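Local coordinates for protein dihydropteridine reductase (Dictyostelium discoideum, PDB 3ORF) that reduces quinonoid dihydropteridines to tetrahydropteridines with NADH or NADPH, probably regenerating the tetrahydrobiopterin needed by aromatic amino acid hydroxylases, at residues 62-67 with 78-83; 121-126 with 166-171. One frame throughout, in Å; residues are numbered along the deposited sequence.

Contact 1: residues 62-67 with 78-83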
ATOM      1  N   HIS A  62      -8.690  27.076  12.409  1.00 51.73           N
ATOM      2  CA  HIS A  62      -9.871  26.400  11.928  1.00 52.44           C
ATOM      3  C   HIS A  62      -9.712  24.918  12.169  1.00 50.51           C
ATOM      4  O   HIS A  62      -8.663  24.350  11.862  1.00 48.82           O
ATOM      5  CB  HIS A  62     -10.052  26.616  10.442  1.00 53.12           C
ATOM      6  CG  HIS A  62     -10.234  28.041  10.030  1.00 57.55           C
ATOM      7  ND1 HIS A  62     -11.479  28.621   9.888  1.00 62.70           N
ATOM      8  CD2 HIS A  62      -9.333  28.982   9.656  1.00 60.24           C
ATOM      9  CE1 HIS A  62     -11.334  29.866   9.466  1.00 65.04           C
ATOM     10  NE2 HIS A  62     -10.041  30.109   9.310  1.00 65.61           N
ATOM     11  N   SER A  63     -10.746  24.273  12.688  1.00 49.35           N
ATOM     12  CA  SER A  63     -10.630  22.844  12.985  1.00 47.58           C
ATOM     13  C   SER A  63     -11.842  22.093  12.443  1.00 47.29           C
ATOM     14  O   SER A  63     -12.985  22.506  12.682  1.00 47.68           O
ATOM     15  CB  SER A  63     -10.430  22.607  14.502  1.00 47.24           C
ATOM     16  OG  SER A  63     -10.630  21.250  14.854  1.00 45.73           O
ATOM     17  N   PHE A  64     -11.591  20.989  11.738  1.00 44.38           N
ATOM     18  CA  PHE A  64     -12.655  20.187  11.145  1.00 44.60           C
ATOM     19  C   PHE A  64     -12.559  18.749  11.616  1.00 43.62           C
ATOM     20  O   PHE A  64     -11.465  18.213  11.838  1.00 42.99           O
ATOM     21  CB  PHE A  64     -12.628  20.230   9.616  1.00 43.95           C
ATOM     22  CG  PHE A  64     -12.885  21.602   9.046  1.00 48.69           C
ATOM     23  CD1 PHE A  64     -11.819  22.454   8.743  1.00 46.55           C
ATOM     24  CD2 PHE A  64     -14.185  22.058   8.849  1.00 50.61           C
ATOM     25  CE1 PHE A  64     -12.025  23.719   8.255  1.00 52.56           C
ATOM     26  CE2 PHE A  64     -14.408  23.346   8.341  1.00 56.79           C
ATOM     27  CZ  PHE A  64     -13.325  24.187   8.050  1.00 55.06           C
ATOM     28  N   THR A  65     -13.712  18.116  11.699  1.00 43.69           N
ATOM     29  CA  THR A  65     -13.836  16.798  12.200  1.00 43.76           C
ATOM     30  C   THR A  65     -14.326  15.962  11.032  1.00 43.86           C
ATOM     31  O   THR A  65     -15.159  16.453  10.215  1.00 44.83           O
ATOM     32  CB  THR A  65     -14.822  16.832  13.371  1.00 46.50           C
ATOM     33  OG1 THR A  65     -14.212  16.232  14.485  1.00 45.67           O
ATOM     34  CG2 THR A  65     -16.232  16.231  13.053  1.00 47.97           C
ATOM     35  N   ILE A  66     -13.811  14.725  10.914  1.00 40.58           N
ATOM     36  CA  ILE A  66     -14.323  13.778   9.910  1.00 40.68           C
ATOM     37  C   ILE A  66     -14.719  12.512  10.625  1.00 41.58           C
ATOM     38  O   ILE A  66     -14.104  12.197  11.622  1.00 39.33           O
ATOM     39  CB  ILE A  66     -13.307  13.526   8.784  1.00 39.15           C
ATOM     40  CG1 ILE A  66     -11.903  13.273   9.356  1.00 35.18           C
ATOM     41  CG2 ILE A  66     -13.298  14.738   7.826  1.00 40.36           C
ATOM     42  CD1 ILE A  66     -10.985  12.693   8.277  1.00 39.98           C
ATOM     43  N   LYS A  67     -15.795  11.848  10.190  1.00 45.09           N
ATOM     44  CA  LYS A  67     -16.316  10.702  10.930  1.00 49.67           C
ATOM     45  C   LYS A  67     -15.518   9.544  10.414  1.00 50.16           C
ATOM     46  O   LYS A  67     -15.343   8.576  11.128  1.00 51.02           O
ATOM     47  CB  LYS A  67     -17.832  10.390  10.756  1.00 51.51           C
ATOM     48  CG  LYS A  67     -18.888  11.553  10.706  1.00 57.49           C
ATOM     49  CD  LYS A  67     -19.479  12.009  12.104  1.00 63.63           C
ATOM     50  CE  LYS A  67     -20.475  11.019  12.761  1.00 64.00           C
ATOM     51  NZ  LYS A  67     -20.541  11.219  14.258  1.00 64.04           N
ATOM     52  N   ILE A  78     -13.350  19.012   2.209  1.00 45.15           N
ATOM     53  CA  ILE A  78     -12.803  19.845   1.115  1.00 46.02           C
ATOM     54  C   ILE A  78     -13.883  20.810   0.671  1.00 50.18           C
ATOM     55  O   ILE A  78     -13.620  22.013   0.548  1.00 50.80           O
ATOM     56  CB  ILE A  78     -12.418  19.081  -0.148  1.00 45.55           C
ATOM     57  CG1 ILE A  78     -11.351  18.034   0.125  1.00 44.77           C
ATOM     58  CG2 ILE A  78     -11.900  20.048  -1.213  1.00 43.98           C
ATOM     59  CD1 ILE A  78     -10.184  18.586   0.884  1.00 48.90           C
ATOM     60  N   GLU A  79     -15.097  20.291   0.453  1.00 51.87           N
ATOM     61  CA  GLU A  79     -16.204  21.188   0.041  1.00 56.72           C
ATOM     62  C   GLU A  79     -16.443  22.320   1.059  1.00 57.50           C
ATOM     63  O   GLU A  79     -16.645  23.443   0.656  1.00 58.33           O
ATOM     64  CB  GLU A  79     -17.465  20.383  -0.379  1.00 58.12           C
ATOM     65  CG  GLU A  79     -17.171  19.437  -1.631  1.00 60.78           C
ATOM     66  CD  GLU A  79     -18.336  18.544  -2.100  1.00 65.08           C
ATOM     67  OE1 GLU A  79     -19.139  17.996  -1.283  1.00 65.72           O
ATOM     68  OE2 GLU A  79     -18.429  18.399  -3.333  1.00 68.29           O
ATOM     69  N   LYS A  80     -16.297  22.021   2.365  1.00 57.80           N
ATOM     70  CA  LYS A  80     -16.416  23.016   3.438  1.00 58.52           C
ATOM     71  C   LYS A  80     -15.322  24.043   3.410  1.00 58.02           C
ATOM     72  O   LYS A  80     -15.592  25.221   3.540  1.00 60.73           O
ATOM     73  CB  LYS A  80     -16.413  22.378   4.826  1.00 58.54           C
ATOM     74  CG  LYS A  80     -17.700  21.748   5.294  1.00 60.41           C
ATOM     75  CD  LYS A  80     -17.458  21.068   6.649  1.00 61.89           C
ATOM     76  CE  LYS A  80     -18.610  20.138   7.036  1.00 64.82           C
ATOM     77  NZ  LYS A  80     -18.241  19.319   8.232  1.00 62.90           N
ATOM     78  N   ILE A  81     -14.078  23.606   3.274  1.00 56.51           N
ATOM     79  CA  ILE A  81     -12.929  24.508   3.336  1.00 55.02           C
ATOM     80  C   ILE A  81     -12.874  25.427   2.099  1.00 57.16           C
ATOM     81  O   ILE A  81     -12.425  26.601   2.148  1.00 57.02           O
ATOM     82  CB  ILE A  81     -11.634  23.680   3.397  1.00 52.69           C
ATOM     83  CG1 ILE A  81     -11.515  22.958   4.756  1.00 50.49           C
ATOM     84  CG2 ILE A  81     -10.438  24.561   3.126  1.00 47.86           C
ATOM     85  CD1 ILE A  81     -10.386  22.002   4.860  1.00 44.10           C
ATOM     86  N   ASN A  82     -13.306  24.840   0.988  1.00 58.83           N
ATOM     87  CA  ASN A  82     -13.398  25.484  -0.331  1.00 61.04           C
ATOM     88  C   ASN A  82     -14.420  26.632  -0.283  1.00 63.97           C
ATOM     89  O   ASN A  82     -14.060  27.792  -0.515  1.00 65.02           O
ATOM     90  CB  ASN A  82     -13.819  24.432  -1.374  1.00 61.01           C
ATOM     91  CG  ASN A  82     -13.155  24.626  -2.712  1.00 63.28           C
ATOM     92  OD1 ASN A  82     -12.028  24.171  -2.942  1.00 62.53           O
ATOM     93  ND2 ASN A  82     -13.862  25.295  -3.616  1.00 64.70           N
ATOM     94  N   SER A  83     -15.673  26.304   0.051  1.00 65.02           N
ATOM     95  CA  SER A  83     -16.732  27.320   0.264  1.00 67.58           C
ATOM     96  C   SER A  83     -16.395  28.398   1.328  1.00 68.16           C
ATOM     97  O   SER A  83     -17.155  29.313   1.502  1.00 70.06           O
ATOM     98  CB  SER A  83     -18.074  26.641   0.594  1.00 68.05           C
ATOM     99  OG  SER A  83     -18.223  26.335   1.990  1.00 68.90           O
TER
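The phenyl ring of Phe64 overlaps the aliphatic parts of Ile81 and Lys80, setting strand 62-65 against the last turns of helix 71-82. In this Rossmann fold the strand is the outermost of the parallel run at one end of the sheet, and the helix packs over it before the chain enters the next strand, 88-93. The contact is apolar, with no hydrogen bond passing between the two segments. Phe64 carries it from the strand side: its CG stands anti to the carbonyl carbon (chi1 -64°), and the ring reaches out to the helix. Both partners come from the same side of the ring plane, at a slant: Ile81 at the CD1/CE1 half, Lys80 at the CD2/CE2 half. Phe64 CE1 lies 3.6 Å from Ile81 CG1, with Ile81 CD1 following at 4.1 Å from the same CE1. The extended chain of Lys80 slides past in the opposite direction to Phe64, with CB and CD passing the ring and the ammonium end running on beyond it. Val77 and Ile50 also touch the Phe64 side chain, and Leu133 of helix 108-133 touches Ile81, which extends the apolar layer between sheet and helices. At its exposed border the contact is looser, Phe64 CD2 approaching Lys80 CD at 4.1 Å.

Contact 2: residues 121-126 with 166-171. With NAD (nicotinamide-adenine-dinucleotide), chain E.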
ATOM      1  N   TYR A 121      -5.588   5.092   3.864  1.00 26.73           N
ATOM      2  CA  TYR A 121      -6.731   5.973   3.609  1.00 28.23           C
ATOM      3  C   TYR A 121      -6.401   7.445   3.805  1.00 27.49           C
ATOM      4  O   TYR A 121      -6.930   8.265   3.083  1.00 29.26           O
ATOM      5  CB  TYR A 121      -7.990   5.578   4.427  1.00 26.81           C
ATOM      6  CG  TYR A 121      -8.884   4.671   3.658  1.00 28.62           C
ATOM      7  CD1 TYR A 121      -8.931   3.320   3.951  1.00 30.71           C
ATOM      8  CD2 TYR A 121      -9.670   5.140   2.565  1.00 34.89           C
ATOM      9  CE1 TYR A 121      -9.797   2.419   3.247  1.00 31.70           C
ATOM     10  CE2 TYR A 121     -10.540   4.245   1.832  1.00 33.85           C
ATOM     11  CZ  TYR A 121     -10.557   2.880   2.187  1.00 36.65           C
ATOM     12  OH  TYR A 121     -11.338   1.951   1.523  1.00 39.28           O
ATOM     13  N   SER A 122      -5.546   7.779   4.768  1.00 26.80           N
ATOM     14  CA  SER A 122      -5.242   9.167   5.025  1.00 26.01           C
ATOM     15  C   SER A 122      -4.198   9.738   4.052  1.00 26.02           C
ATOM     16  O   SER A 122      -4.294  10.918   3.668  1.00 26.96           O
ATOM     17  CB  SER A 122      -4.809   9.333   6.458  1.00 26.92           C
ATOM     18  OG  SER A 122      -3.685   8.525   6.778  1.00 27.22           O
ATOM     19  N   ALA A 123      -3.220   8.916   3.640  1.00 22.91           N
ATOM     20  CA  ALA A 123      -2.313   9.308   2.578  1.00 23.00           C
ATOM     21  C   ALA A 123      -3.095   9.538   1.267  1.00 24.07           C
ATOM     22  O   ALA A 123      -2.784  10.411   0.519  1.00 24.20           O
ATOM     23  CB  ALA A 123      -1.329   8.261   2.354  1.00 22.98           C
ATOM     24  N   PHE A 124      -4.050   8.669   0.975  1.00 24.85           N
ATOM     25  CA  PHE A 124      -4.852   8.831  -0.209  1.00 27.19           C
ATOM     26  C   PHE A 124      -5.694  10.083  -0.088  1.00 26.60           C
ATOM     27  O   PHE A 124      -5.738  10.886  -1.029  1.00 28.29           O
ATOM     28  CB  PHE A 124      -5.727   7.590  -0.454  1.00 27.42           C
ATOM     29  CG  PHE A 124      -5.004   6.495  -1.214  1.00 28.19           C
ATOM     30  CD1 PHE A 124      -5.188   5.158  -0.881  1.00 26.74           C
ATOM     31  CD2 PHE A 124      -4.134   6.833  -2.288  1.00 27.00           C
ATOM     32  CE1 PHE A 124      -4.523   4.140  -1.606  1.00 25.43           C
ATOM     33  CE2 PHE A 124      -3.465   5.869  -3.030  1.00 25.29           C
ATOM     34  CZ  PHE A 124      -3.653   4.499  -2.708  1.00 24.44           C
ATOM     35  N   ALA A 125      -6.325  10.280   1.062  1.00 25.81           N
ATOM     36  CA  ALA A 125      -7.129  11.522   1.279  1.00 26.52           C
ATOM     37  C   ALA A 125      -6.307  12.808   1.076  1.00 25.42           C
ATOM     38  O   ALA A 125      -6.780  13.732   0.441  1.00 26.35           O
ATOM     39  CB  ALA A 125      -7.765  11.514   2.663  1.00 27.35           C
ATOM     40  N   SER A 126      -5.070  12.835   1.604  1.00 24.55           N
ATOM     41  CA  SER A 126      -4.129  13.926   1.393  1.00 23.78           C
ATOM     42  C   SER A 126      -3.921  14.200  -0.042  1.00 24.50           C
ATOM     43  O   SER A 126      -3.927  15.344  -0.409  1.00 25.80           O
ATOM     44  CB  SER A 126      -2.762  13.608   1.977  1.00 22.63           C
ATOM     45  OG  SER A 126      -2.934  13.330   3.360  1.00 25.37           O
ATOM     46  N   HIS A 166       4.864   5.878   0.554  1.00 22.67           N
ATOM     47  CA  HIS A 166       6.080   6.389  -0.100  1.00 22.20           C
ATOM     48  C   HIS A 166       5.821   6.495  -1.613  1.00 22.22           C
ATOM     49  O   HIS A 166       6.321   7.382  -2.271  1.00 21.62           O
ATOM     50  CB  HIS A 166       7.310   5.448   0.137  1.00 19.01           C
ATOM     51  CG  HIS A 166       7.748   5.391   1.584  1.00 19.85           C
ATOM     52  ND1 HIS A 166       8.604   4.424   2.074  1.00 21.81           N
ATOM     53  CD2 HIS A 166       7.457   6.201   2.640  1.00 18.05           C
ATOM     54  CE1 HIS A 166       8.783   4.610   3.375  1.00 22.80           C
ATOM     55  NE2 HIS A 166       8.085   5.668   3.748  1.00 22.31           N
ATOM     56  N   HIS A 167       5.134   5.522  -2.165  1.00 22.64           N
ATOM     57  CA  HIS A 167       4.912   5.490  -3.655  1.00 23.18           C
ATOM     58  C   HIS A 167       3.980   6.673  -4.016  1.00 22.17           C
ATOM     59  O   HIS A 167       4.146   7.299  -5.055  1.00 24.04           O
ATOM     60  CB  HIS A 167       4.307   4.147  -4.013  1.00 21.04           C
ATOM     61  CG  HIS A 167       4.110   3.925  -5.475  1.00 24.04           C
ATOM     62  ND1 HIS A 167       5.032   3.229  -6.254  1.00 22.73           N
ATOM     63  CD2 HIS A 167       3.075   4.259  -6.303  1.00 16.36           C
ATOM     64  CE1 HIS A 167       4.580   3.174  -7.497  1.00 23.22           C
ATOM     65  NE2 HIS A 167       3.412   3.811  -7.561  1.00 17.93           N
ATOM     66  N   ILE A 168       3.035   7.013  -3.144  1.00 21.59           N
ATOM     67  CA  ILE A 168       2.111   8.118  -3.435  1.00 22.87           C
ATOM     68  C   ILE A 168       2.843   9.470  -3.510  1.00 23.04           C
ATOM     69  O   ILE A 168       2.694  10.275  -4.435  1.00 22.33           O
ATOM     70  CB  ILE A 168       1.004   8.216  -2.342  1.00 24.59           C
ATOM     71  CG1 ILE A 168       0.041   7.035  -2.464  1.00 23.40           C
ATOM     72  CG2 ILE A 168       0.196   9.537  -2.481  1.00 24.16           C
ATOM     73  CD1 ILE A 168      -0.809   6.808  -1.122  1.00 20.25           C
ATOM     74  N   ILE A 169       3.688   9.686  -2.517  1.00 22.93           N
ATOM     75  CA  ILE A 169       4.590  10.774  -2.545  1.00 22.62           C
ATOM     76  C   ILE A 169       5.307  10.915  -3.884  1.00 22.78           C
ATOM     77  O   ILE A 169       5.412  12.039  -4.444  1.00 21.90           O
ATOM     78  CB  ILE A 169       5.662  10.632  -1.456  1.00 22.29           C
ATOM     79  CG1 ILE A 169       4.990  10.766  -0.086  1.00 22.38           C
ATOM     80  CG2 ILE A 169       6.744  11.687  -1.685  1.00 21.58           C
ATOM     81  CD1 ILE A 169       5.944  10.159   1.091  1.00 22.38           C
ATOM     82  N   LYS A 170       5.798   9.803  -4.411  1.00 22.01           N
ATOM     83  CA  LYS A 170       6.538   9.910  -5.672  1.00 22.93           C
ATOM     84  C   LYS A 170       5.606  10.200  -6.852  1.00 23.39           C
ATOM     85  O   LYS A 170       5.966  10.979  -7.709  1.00 25.02           O
ATOM     86  CB  LYS A 170       7.417   8.655  -5.903  1.00 24.83           C
ATOM     87  CG  LYS A 170       8.761   8.770  -5.184  1.00 25.80           C
ATOM     88  CD  LYS A 170       9.346   7.480  -4.761  1.00 30.64           C
ATOM     89  CE  LYS A 170      10.639   7.699  -3.899  1.00 31.51           C
ATOM     90  NZ  LYS A 170      11.556   8.965  -4.213  1.00 25.60           N
ATOM     91  N   ASP A 171       4.400   9.658  -6.843  1.00 22.45           N
ATOM     92  CA  ASP A 171       3.458   9.868  -7.925  1.00 25.08           C
ATOM     93  C   ASP A 171       3.029  11.343  -7.907  1.00 25.02           C
ATOM     94  O   ASP A 171       2.843  11.935  -8.947  1.00 24.90           O
ATOM     95  CB  ASP A 171       2.190   8.973  -7.786  1.00 23.56           C
ATOM     96  CG  ASP A 171       2.353   7.572  -8.450  1.00 30.87           C
ATOM     97  OD1 ASP A 171       3.502   7.188  -8.862  1.00 32.31           O
ATOM     98  OD2 ASP A 171       1.332   6.809  -8.496  1.00 32.45           O
TER
HETATM   99  PA  NAD E 901      -0.887  10.118  17.084  1.00 34.60           P
HETATM  100  O1A NAD E 901      -1.600   8.828  17.271  1.00 37.00           O
HETATM  101  O2A NAD E 901      -0.756  11.090  18.205  1.00 32.27           O
HETATM  102  O5B NAD E 901      -1.753  10.961  15.972  1.00 35.20           O
HETATM  103  C5B NAD E 901      -2.233  10.531  14.751  1.00 35.50           C
HETATM  104  C4B NAD E 901      -3.473  11.394  14.458  1.00 35.46           C
HETATM  105  O4B NAD E 901      -4.006  10.914  13.189  1.00 36.35           O
HETATM  106  C3B NAD E 901      -4.575  11.091  15.509  1.00 36.75           C
HETATM  107  O3B NAD E 901      -5.230  12.295  15.832  1.00 36.88           O
HETATM  108  C2B NAD E 901      -5.620  10.300  14.748  1.00 38.45           C
HETATM  109  O2B NAD E 901      -6.947  10.610  15.205  1.00 40.13           O
HETATM  110  C1B NAD E 901      -5.424  10.857  13.324  1.00 38.25           C
HETATM  111  N9A NAD E 901      -5.839   9.940  12.226  1.00 38.27           N
HETATM  112  C8A NAD E 901      -5.644   8.595  12.221  1.00 36.75           C
HETATM  113  N7A NAD E 901      -6.098   8.141  11.042  1.00 40.02           N
HETATM  114  C5A NAD E 901      -6.614   9.180  10.315  1.00 38.71           C
HETATM  115  C6A NAD E 901      -7.229   9.318   9.032  1.00 38.64           C
HETATM  116  N6A NAD E 901      -7.499   8.238   8.257  1.00 37.52           N
HETATM  117  N1A NAD E 901      -7.603  10.555   8.594  1.00 37.07           N
HETATM  118  C2A NAD E 901      -7.416  11.616   9.369  1.00 33.82           C
HETATM  119  N3A NAD E 901      -6.837  11.510  10.583  1.00 33.58           N
HETATM  120  C4A NAD E 901      -6.452  10.319  11.093  1.00 35.47           C
HETATM  121  O3  NAD E 901       0.484   9.729  16.414  1.00 31.68           O
HETATM  122  PN  NAD E 901       1.798  10.519  16.311  1.00 39.18           P
HETATM  123  O1N NAD E 901       2.646   9.917  17.389  1.00 41.13           O
HETATM  124  O2N NAD E 901       1.592  12.016  16.133  1.00 36.14           O
HETATM  125  O5D NAD E 901       2.450  10.018  14.912  1.00 42.49           O
HETATM  126  C5D NAD E 901       2.347  10.769  13.696  1.00 50.66           C
HETATM  127  C4D NAD E 901       2.867   9.939  12.506  1.00 55.69           C
HETATM  128  O4D NAD E 901       4.119   9.297  12.867  1.00 59.36           O
HETATM  129  C3D NAD E 901       1.968   8.801  12.008  1.00 56.37           C
HETATM  130  O3D NAD E 901       1.832   8.995  10.556  1.00 53.22           O
HETATM  131  C2D NAD E 901       2.766   7.521  12.292  1.00 59.37           C
HETATM  132  O2D NAD E 901       2.400   6.569  11.280  1.00 58.46           O
HETATM  133  C1D NAD E 901       4.168   8.109  12.017  1.00 60.63           C
HETATM  134  N1N NAD E 901       5.565   7.482  12.105  1.00 62.96           N
HETATM  135  C2N NAD E 901       6.348   7.339  13.335  1.00 63.57           C
HETATM  136  C3N NAD E 901       7.655   6.746  13.231  1.00 61.26           C
HETATM  137  C7N NAD E 901       8.610   6.541  14.439  1.00 55.51           C
HETATM  138  O7N NAD E 901       9.219   5.462  14.567  1.00 56.55           O
HETATM  139  N7N NAD E 901       8.751   7.623  15.234  1.00 38.14           N
HETATM  140  C4N NAD E 901       8.165   6.348  11.972  1.00 63.76           C
HETATM  141  C5N NAD E 901       7.413   6.524  10.804  1.00 62.21           C
HETATM  142  C6N NAD E 901       6.144   7.077  10.876  1.00 59.60           C
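Ile168 turns its CG1 branch anti to its own carbonyl carbon (chi1 -71°), and its extended second torsion carries CD1 across to helix 108-133; Phe124, with CG likewise anti to its carbonyl carbon (chi1 -85°), brings its ring over to meet that methyl. The two side chains cross at about a right angle. Ile168 CD1 sits over one face of the phenyl ring, 3.4 Å from Phe124 CE2 and 3.5 Å from Phe124 CD2, while the inner methylene follows, with Ile168 CG1 3.7 Å from Phe124 CE2. The same methyl also reaches the neighbouring residue, Ala123 CB lying 3.8 Å from Ile168 CD1, so one branch of the isoleucine is shared by a flat ring and a small methyl. Because Ala123 is so short, the backbones come close here, Ala123 CA and Ile168 CA being 7.6 Å apart. A serine in place of Phe124 would probably leave Ile168 CD1 without the ring face it rests on and open a gap between the helices. Ser122 of the same helix faces the adenine of the bound NAD, its CB 3.4 Å from N6A. One turn on, Ser126 OG donates to Ser122 O at 2.8 Å; Ser126 N bonds to that oxygen too, from the opposite face of the carbonyl plane. Helix 156-172 also carries the predicted proton acceptor, Tyr158. Val112 of the second subunit packs on Phe124, and Thr152 of the second subunit is hydrogen-bonded to His167 and Asp171. Helices 108-133 and 156-172 thus pack side by side and both meet the partner chain, consistent with the four-helix-bundle dimer interface common in short-chain dehydrogenases.

Followed from the N terminus, the chain first lays down strands 24-28 and 48-53, then the edge strand 62-65, where contact 1 closes a short loop of ten residues that is mostly helix. Only after that loop is complete does the chain add strand 88-93 and enter helix 108-133; contact 2 then closes a longer loop of 39 residues that holds strand 138-143, by bringing helix 156-172 back against helix 108-133. The two contacts therefore stand in series, neither enclosing nor crossing the other. They lie about 19 Å apart, centre to centre: contact 1 fastens a helix to the edge of the sheet, whereas contact 2 joins two helices deeper in the fold, near the adenine of NAD.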